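Local coordinates for protein Exo-1,3/1,4-beta-glucanase (Pseudoalteromonas sp., PDB 3RRX) that hydrolyses beta-1,3- and beta-1,4-linked glucans as an exo-acting glycoside hydrolase, probably with beta-glucosidase activity, at residues A132-D137 / V185-G190; L138-G143 / A189-T194. The protein carries 1 engineered substitution. One frame throughout, in Å; residues are numbered along the deposited sequence.

Contact 1: residues A132-D137 / V185-G190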
ATOM      1  N   ALA A 132      -3.151  12.655   4.069  1.00 11.12           N
ATOM      2  CA  ALA A 132      -4.004  13.721   4.611  1.00 13.72           C
ATOM      3  C   ALA A 132      -3.831  13.927   6.128  1.00 11.88           C
ATOM      4  O   ALA A 132      -3.994  15.039   6.649  1.00 13.71           O
ATOM      5  CB  ALA A 132      -5.488  13.452   4.276  1.00 12.15           C
ATOM      6  N   ALA A 133      -3.498  12.856   6.838  1.00 12.32           N
ATOM      7  CA  ALA A 133      -3.357  12.912   8.292  1.00 12.60           C
ATOM      8  C   ALA A 133      -2.186  13.783   8.769  1.00 16.47           C
ATOM      9  O   ALA A 133      -2.205  14.273   9.895  1.00 17.85           O
ATOM     10  CB  ALA A 133      -3.227  11.497   8.863  1.00 11.88           C
ATOM     11  N   ARG A 134      -1.177  13.953   7.919  1.00 12.43           N
ATOM     12  CA  ARG A 134       0.055  14.692   8.267  1.00 15.72           C
ATOM     13  C   ARG A 134       0.613  14.312   9.639  1.00 19.17           C
ATOM     14  O   ARG A 134       0.774  15.167  10.511  1.00 17.31           O
ATOM     15  CB  ARG A 134      -0.179  16.209   8.220  1.00 15.69           C
ATOM     16  CG  ARG A 134      -0.685  16.739   6.881  1.00 15.50           C
ATOM     17  CD  ARG A 134       0.347  16.565   5.749  1.00 15.41           C
ATOM     18  NE  ARG A 134       0.134  17.593   4.730  1.00 15.62           N
ATOM     19  CZ  ARG A 134      -0.891  17.586   3.884  1.00 17.21           C
ATOM     20  NH1 ARG A 134      -1.763  16.592   3.924  1.00 11.81           N
ATOM     21  NH2 ARG A 134      -1.052  18.573   3.006  1.00 15.31           N
ATOM     22  N   ASP A 135       0.915  13.033   9.838  1.00 15.54           N
ATOM     23  CA  ASP A 135       1.296  12.572  11.167  1.00 17.33           C
ATOM     24  C   ASP A 135       2.379  11.505  11.072  1.00 16.42           C
ATOM     25  O   ASP A 135       2.082  10.331  10.922  1.00 14.46           O
ATOM     26  CB  ASP A 135       0.071  12.026  11.906  1.00 15.79           C
ATOM     27  CG  ASP A 135       0.315  11.834  13.403  1.00 18.08           C
ATOM     28  OD1 ASP A 135       1.440  11.473  13.795  1.00 17.42           O
ATOM     29  OD2 ASP A 135      -0.629  12.049  14.194  1.00 22.54           O
ATOM     30  N   THR A 136       3.636  11.924  11.160  1.00 15.20           N
ATOM     31  CA  THR A 136       4.759  11.010  10.960  1.00 15.87           C
ATOM     32  C   THR A 136       4.843   9.922  12.031  1.00 15.57           C
ATOM     33  O   THR A 136       5.244   8.790  11.747  1.00 15.81           O
ATOM     34  CB  THR A 136       6.099  11.779  10.902  1.00 19.85           C
ATOM     35  OG1 THR A 136       6.189  12.643  12.036  1.00 18.71           O
ATOM     36  CG2 THR A 136       6.176  12.626   9.644  1.00 17.45           C
ATOM     37  N   ASP A 137       4.471  10.260  13.262  1.00 14.90           N
ATOM     38  CA  ASP A 137       4.502   9.295  14.362  1.00 17.87           C
ATOM     39  C   ASP A 137       3.479   8.186  14.121  1.00 19.21           C
ATOM     40  O   ASP A 137       3.732   7.015  14.402  1.00 16.31           O
ATOM     41  CB  ASP A 137       4.206   9.995  15.691  1.00 23.04           C
ATOM     42  CG  ASP A 137       3.979   9.017  16.836  1.00 29.74           C
ATOM     43  OD1 ASP A 137       4.877   8.191  17.103  1.00 33.86           O
ATOM     44  OD2 ASP A 137       2.899   9.071  17.468  1.00 34.54           O
ATOM     45  N   VAL A 185       5.938  12.770   0.895  1.00 11.97           N
ATOM     46  CA  VAL A 185       6.358  11.374   0.763  1.00 10.32           C
ATOM     47  C   VAL A 185       7.736  11.154   1.406  1.00 12.00           C
ATOM     48  O   VAL A 185       7.972  10.136   2.068  1.00 11.25           O
ATOM     49  CB  VAL A 185       6.332  10.906  -0.718  1.00 10.55           C
ATOM     50  CG1 VAL A 185       6.891   9.493  -0.854  1.00 11.04           C
ATOM     51  CG2 VAL A 185       4.903  10.973  -1.280  1.00 11.68           C
ATOM     52  N   LYS A 186       8.637  12.119   1.230  1.00 12.33           N
ATOM     53  CA  LYS A 186       9.973  12.049   1.835  1.00 13.41           C
ATOM     54  C   LYS A 186       9.888  11.997   3.356  1.00 12.86           C
ATOM     55  O   LYS A 186      10.574  11.199   3.989  1.00 14.62           O
ATOM     56  CB  LYS A 186      10.834  13.240   1.380  1.00 13.08           C
ATOM     57  CG  LYS A 186      12.237  13.283   1.991  1.00 15.51           C
ATOM     58  CD  LYS A 186      13.178  14.143   1.157  1.00 19.21           C
ATOM     59  CE  LYS A 186      12.772  15.593   1.176  1.00 23.37           C
ATOM     60  NZ  LYS A 186      13.555  16.383   0.165  1.00 27.94           N
ATOM     61  N   ARG A 187       9.037  12.840   3.940  1.00 13.14           N
ATOM     62  CA  ARG A 187       8.828  12.860   5.388  1.00 15.10           C
ATOM     63  C   ARG A 187       8.332  11.517   5.920  1.00 16.19           C
ATOM     64  O   ARG A 187       8.708  11.094   7.008  1.00 17.46           O
ATOM     65  CB  ARG A 187       7.773  13.913   5.761  1.00 19.09           C
ATOM     66  CG  ARG A 187       8.302  15.319   6.055  1.00 29.79           C
ATOM     67  CD  ARG A 187       7.129  16.289   6.331  1.00 28.43           C
ATOM     68  NE  ARG A 187       6.805  17.083   5.149  1.00 38.45           N
ATOM     69  CZ  ARG A 187       5.607  17.593   4.876  1.00 33.49           C
ATOM     70  NH1 ARG A 187       4.583  17.398   5.697  1.00 31.76           N
ATOM     71  NH2 ARG A 187       5.434  18.302   3.770  1.00 40.97           N
ATOM     72  N   TYR A 188       7.466  10.863   5.151  1.00 12.75           N
ATOM     73  CA  TYR A 188       6.802   9.638   5.591  1.00 13.58           C
ATOM     74  C   TYR A 188       7.617   8.359   5.396  1.00 13.78           C
ATOM     75  O   TYR A 188       7.572   7.454   6.234  1.00 13.26           O
ATOM     76  CB  TYR A 188       5.490   9.463   4.824  1.00 11.00           C
ATOM     77  CG  TYR A 188       4.268  10.113   5.443  1.00 14.74           C
ATOM     78  CD1 TYR A 188       4.377  11.164   6.344  1.00 14.60           C
ATOM     79  CD2 TYR A 188       2.995   9.660   5.117  1.00 11.39           C
ATOM     80  CE1 TYR A 188       3.235  11.750   6.905  1.00 14.78           C
ATOM     81  CE2 TYR A 188       1.861  10.233   5.668  1.00 11.54           C
ATOM     82  CZ  TYR A 188       1.982  11.270   6.560  1.00 14.30           C
ATOM     83  OH  TYR A 188       0.839  11.821   7.103  1.00 14.92           O
ATOM     84  N   ALA A 189       8.312   8.260   4.265  1.00 11.60           N
ATOM     85  CA  ALA A 189       8.853   6.976   3.830  1.00 10.03           C
ATOM     86  C   ALA A 189       9.779   6.359   4.868  1.00 14.44           C
ATOM     87  O   ALA A 189       9.688   5.169   5.159  1.00 10.93           O
ATOM     88  CB  ALA A 189       9.572   7.114   2.486  1.00 14.33           C
ATOM     89  N   GLY A 190      10.674   7.171   5.425  1.00 12.99           N
ATOM     90  CA  GLY A 190      11.623   6.675   6.408  1.00 15.25           C
ATOM     91  C   GLY A 190      10.946   6.220   7.688  1.00 13.17           C
ATOM     92  O   GLY A 190      11.424   5.298   8.363  1.00 14.84           O
TER
HETATM   93  O   HOH W   1       2.566  19.214   3.923  1.00 25.64           O
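Tyr188 reaches from helix 182-197 to the turn between helix 127-133 and helix 136-151. Asp135 N donates a hydrogen bond to Tyr188 OH at 3.0 Å, with an angle of 156° at the hydrogen. The donor lies at the ring edge, near the ring plane. Arg134 N is equally near, but its angle is too poor for a bond. Tyr188 OH also hydrogen-bonds Leu130 O, so the phenol joins the last turn of one helix to the start of the next. Arg134 has positive phi (45°), which takes the chain out of the first helix. Asp135 then N-caps the second: its OD1 bonds Leu138 N, and its OD2 forms a salt bridge with Lys396.

Apolar contact comes from Thr136. Its CG2 lies 4.0 Å from Tyr188 CD1, and the two side chains cross obliquely. OG1 sits between the backbone N and the carbonyl carbon (chi1 51°), which turns the methyl near Arg187 O.

Two arginines come near each other without touching at their charged ends. Water 1 bridges them, accepting from Arg134 NE and Arg187 NH2, both at 3.0 Å. Arg134 NH2 hydrogen-bonds Leu580 O, and NH1 hydrogen-bonds Gly131 O.

The chemistry implies a polar anchor: the hydroxyl of the buried Tyr188 ties the turn, gripped by Leu130 O and Asp135 N, while the water probably eases the repulsion of the two arginines.

Contact 2: residues L138-G143 / A189-T194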
ATOM      1  N   LEU A 138       2.319   8.572  13.601  1.00 15.34           N
ATOM      2  CA  LEU A 138       1.267   7.629  13.253  1.00 13.76           C
ATOM      3  C   LEU A 138       1.777   6.622  12.238  1.00 14.31           C
ATOM      4  O   LEU A 138       1.553   5.421  12.383  1.00 14.78           O
ATOM      5  CB  LEU A 138       0.061   8.367  12.664  1.00 15.21           C
ATOM      6  CG  LEU A 138      -1.127   7.518  12.190  1.00 14.69           C
ATOM      7  CD1 LEU A 138      -1.862   6.906  13.375  1.00 17.20           C
ATOM      8  CD2 LEU A 138      -2.093   8.357  11.347  1.00 14.89           C
ATOM      9  N   ILE A 139       2.468   7.122  11.211  1.00 13.75           N
ATOM     10  CA  ILE A 139       3.018   6.261  10.165  1.00 10.91           C
ATOM     11  C   ILE A 139       3.959   5.222  10.770  1.00 14.60           C
ATOM     12  O   ILE A 139       3.890   4.040  10.431  1.00 12.83           O
ATOM     13  CB  ILE A 139       3.772   7.072   9.083  1.00 11.17           C
ATOM     14  CG1 ILE A 139       2.831   8.066   8.394  1.00 13.17           C
ATOM     15  CG2 ILE A 139       4.433   6.134   8.047  1.00 10.09           C
ATOM     16  CD1 ILE A 139       1.604   7.424   7.804  1.00 13.20           C
ATOM     17  N   LYS A 140       4.840   5.662  11.665  1.00 13.27           N
ATOM     18  CA  LYS A 140       5.788   4.736  12.286  1.00 15.02           C
ATOM     19  C   LYS A 140       5.062   3.641  13.075  1.00 13.10           C
ATOM     20  O   LYS A 140       5.421   2.465  13.002  1.00 14.71           O
ATOM     21  CB  LYS A 140       6.799   5.485  13.177  1.00 15.07           C
ATOM     22  CG  LYS A 140       7.978   4.614  13.635  1.00 14.38           C
ATOM     23  CD  LYS A 140       8.985   5.409  14.457  1.00 18.50           C
ATOM     24  CE  LYS A 140      10.249   4.586  14.749  1.00 18.18           C
ATOM     25  NZ  LYS A 140      11.372   5.464  15.193  1.00 24.02           N
ATOM     26  N   ARG A 141       4.035   4.021  13.826  1.00 12.72           N
ATOM     27  CA  ARG A 141       3.283   3.037  14.605  1.00 15.41           C
ATOM     28  C   ARG A 141       2.542   2.034  13.720  1.00 14.17           C
ATOM     29  O   ARG A 141       2.422   0.851  14.067  1.00 12.29           O
ATOM     30  CB  ARG A 141       2.317   3.735  15.573  1.00 17.88           C
ATOM     31  CG  ARG A 141       3.036   4.498  16.699  1.00 22.66           C
ATOM     32  CD  ARG A 141       2.052   5.117  17.694  1.00 23.09           C
ATOM     33  NE  ARG A 141       1.507   6.375  17.205  1.00 23.76           N
ATOM     34  CZ  ARG A 141       0.213   6.691  17.215  1.00 23.00           C
ATOM     35  NH1 ARG A 141      -0.684   5.837  17.686  1.00 27.82           N
ATOM     36  NH2 ARG A 141      -0.184   7.866  16.753  1.00 24.24           N
ATOM     37  N   ILE A 142       2.039   2.506  12.581  1.00 13.02           N
ATOM     38  CA  ILE A 142       1.387   1.621  11.620  1.00 10.47           C
ATOM     39  C   ILE A 142       2.404   0.601  11.094  1.00 12.32           C
ATOM     40  O   ILE A 142       2.100  -0.585  10.944  1.00 10.17           O
ATOM     41  CB  ILE A 142       0.717   2.416  10.462  1.00 10.61           C
ATOM     42  CG1 ILE A 142      -0.493   3.202  11.000  1.00 11.53           C
ATOM     43  CG2 ILE A 142       0.271   1.474   9.351  1.00 12.92           C
ATOM     44  CD1 ILE A 142      -1.222   4.067   9.952  1.00 12.42           C
ATOM     45  N   GLY A 143       3.624   1.064  10.832  1.00 12.12           N
ATOM     46  CA  GLY A 143       4.697   0.156  10.450  1.00 11.51           C
ATOM     47  C   GLY A 143       4.939  -0.905  11.521  1.00 11.65           C
ATOM     48  O   GLY A 143       5.110  -2.089  11.215  1.00 11.83           O
ATOM     49  N   ALA A 189       8.312   8.260   4.265  1.00 11.60           N
ATOM     50  CA  ALA A 189       8.853   6.976   3.830  1.00 10.03           C
ATOM     51  C   ALA A 189       9.779   6.359   4.868  1.00 14.44           C
ATOM     52  O   ALA A 189       9.688   5.169   5.159  1.00 10.93           O
ATOM     53  CB  ALA A 189       9.572   7.114   2.486  1.00 14.33           C
ATOM     54  N   GLY A 190      10.674   7.171   5.425  1.00 12.99           N
ATOM     55  CA  GLY A 190      11.623   6.675   6.408  1.00 15.25           C
ATOM     56  C   GLY A 190      10.946   6.220   7.688  1.00 13.17           C
ATOM     57  O   GLY A 190      11.424   5.298   8.363  1.00 14.84           O
ATOM     58  N   GLU A 191       9.832   6.864   8.029  1.00 13.81           N
ATOM     59  CA  GLU A 191       9.076   6.482   9.222  1.00 14.25           C
ATOM     60  C   GLU A 191       8.477   5.075   9.075  1.00 17.11           C
ATOM     61  O   GLU A 191       8.524   4.263  10.009  1.00 14.65           O
ATOM     62  CB  GLU A 191       7.965   7.490   9.518  1.00 15.52           C
ATOM     63  CG  GLU A 191       8.442   8.911   9.742  1.00 20.50           C
ATOM     64  CD  GLU A 191       9.202   9.085  11.044  1.00 28.41           C
ATOM     65  OE1 GLU A 191       9.199   8.153  11.887  1.00 24.38           O
ATOM     66  OE2 GLU A 191       9.810  10.160  11.222  1.00 35.34           O
ATOM     67  N   MET A 192       7.906   4.785   7.908  1.00 11.13           N
ATOM     68  CA  MET A 192       7.337   3.456   7.672  1.00 13.31           C
ATOM     69  C   MET A 192       8.445   2.393   7.690  1.00 13.72           C
ATOM     70  O   MET A 192       8.274   1.315   8.258  1.00 14.37           O
ATOM     71  CB  MET A 192       6.560   3.422   6.355  1.00 13.96           C
ATOM     72  CG  MET A 192       5.788   2.131   6.106  1.00 15.03           C
ATOM     73  SD  MET A 192       4.573   1.782   7.404  1.00 19.29           S
ATOM     74  CE  MET A 192       3.936   0.201   6.840  1.00 27.25           C
ATOM     75  N   VAL A 193       9.586   2.707   7.081  1.00 11.53           N
ATOM     76  CA  VAL A 193      10.710   1.774   7.050  1.00  9.81           C
ATOM     77  C   VAL A 193      11.190   1.428   8.468  1.00 12.30           C
ATOM     78  O   VAL A 193      11.346   0.257   8.802  1.00 11.39           O
ATOM     79  CB  VAL A 193      11.885   2.312   6.196  1.00 12.31           C
ATOM     80  CG1 VAL A 193      13.151   1.483   6.416  1.00 10.72           C
ATOM     81  CG2 VAL A 193      11.493   2.343   4.698  1.00 11.51           C
ATOM     82  N   THR A 194      11.414   2.438   9.303  1.00 12.53           N
ATOM     83  CA  THR A 194      11.868   2.177  10.674  1.00 13.55           C
ATOM     84  C   THR A 194      10.772   1.527  11.528  1.00 14.95           C
ATOM     85  O   THR A 194      11.065   0.770  12.454  1.00 13.48           O
ATOM     86  CB  THR A 194      12.398   3.449  11.379  1.00 13.14           C
ATOM     87  OG1 THR A 194      11.377   4.441  11.412  1.00 13.87           O
ATOM     88  CG2 THR A 194      13.635   4.022  10.651  1.00 15.76           C
TER
HETATM   89  O   HOH W   2      11.894   7.295  12.709  1.00 33.03           O
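Segments 138-143 of helix 136-151 and 189-194 of helix 182-197 run in the same general direction. Their axes approach to 7.2 Å and cross at -30°. Lys140 and Glu191 are the nearest residues, with CA atoms 4.8 Å apart. The backbones are close enough for a CA-H...O contact, in which Lys140 CA lies 3.6 Å from Glu191 O. No direct hydrogen bond crosses between the segments.

A CB on Gly143 would come tightly against Met192 O, so the absence of a side chain there probably allows the helices to lie this close. Met192 SD sits 3.5 Å from Gly143 CA. The methionine gets there by bending at chi2 (59°), and its CE methyl also rests against Gly143. Nearby, Ile139 CG2 packs on Met192 CB at 3.8 Å, and the two side chains cross at about a right angle.

The other flank is polar. Lys140, with CG anti to the backbone N (chi1 -169°) and the chain extended beyond, runs at a slant across Glu191 and Thr194. Its CD lies 3.8 Å from Glu191 OE1, and Lys140 CE is 3.5 Å from Thr194 OG1. Its ammonium forms a salt bridge with Asp199. The charged atoms of Lys140 and Glu191 are not in contact, but water 2 links them: it accepts from Lys140 NZ and donates to Glu191 OE1 at 2.9 Å. It also hydrogen-bonds Thr194 OG1. Replacing Lys140 by an alanine would probably leave Asp199 without its charged mate and water 2 without one of its donors.

Met192 continues inward onto Ala160 and Pro161 of strand 157-162. Two parallel neighbouring helices on the outside of a parallel sheet, with a strand between them in sequence, are characteristic of the (alpha/beta)8 barrel of family 3 glycoside hydrolases.

Both contacts pack helix 182-197 against helix 136-151; contact 1 also takes in the turn before it. Their centres are 8 Å apart, and they share Ala189 and Gly190. The packing is continuous: Tyr188 CE2 of contact 1 lies 3.5 Å from Ile139 CD1 of contact 2, and Thr136 O is 3.7 Å from Glu191 CB. Contact 1 secures the turn that starts helix 136-151; contact 2 is plain helix packing farther along. The Arg134 side chain is about 12 Å from the calcium ion and about 8 Å from the side chain of its ligand Glu180, so contact 1 belongs to the surroundings of the calcium site and not to its ligand shell.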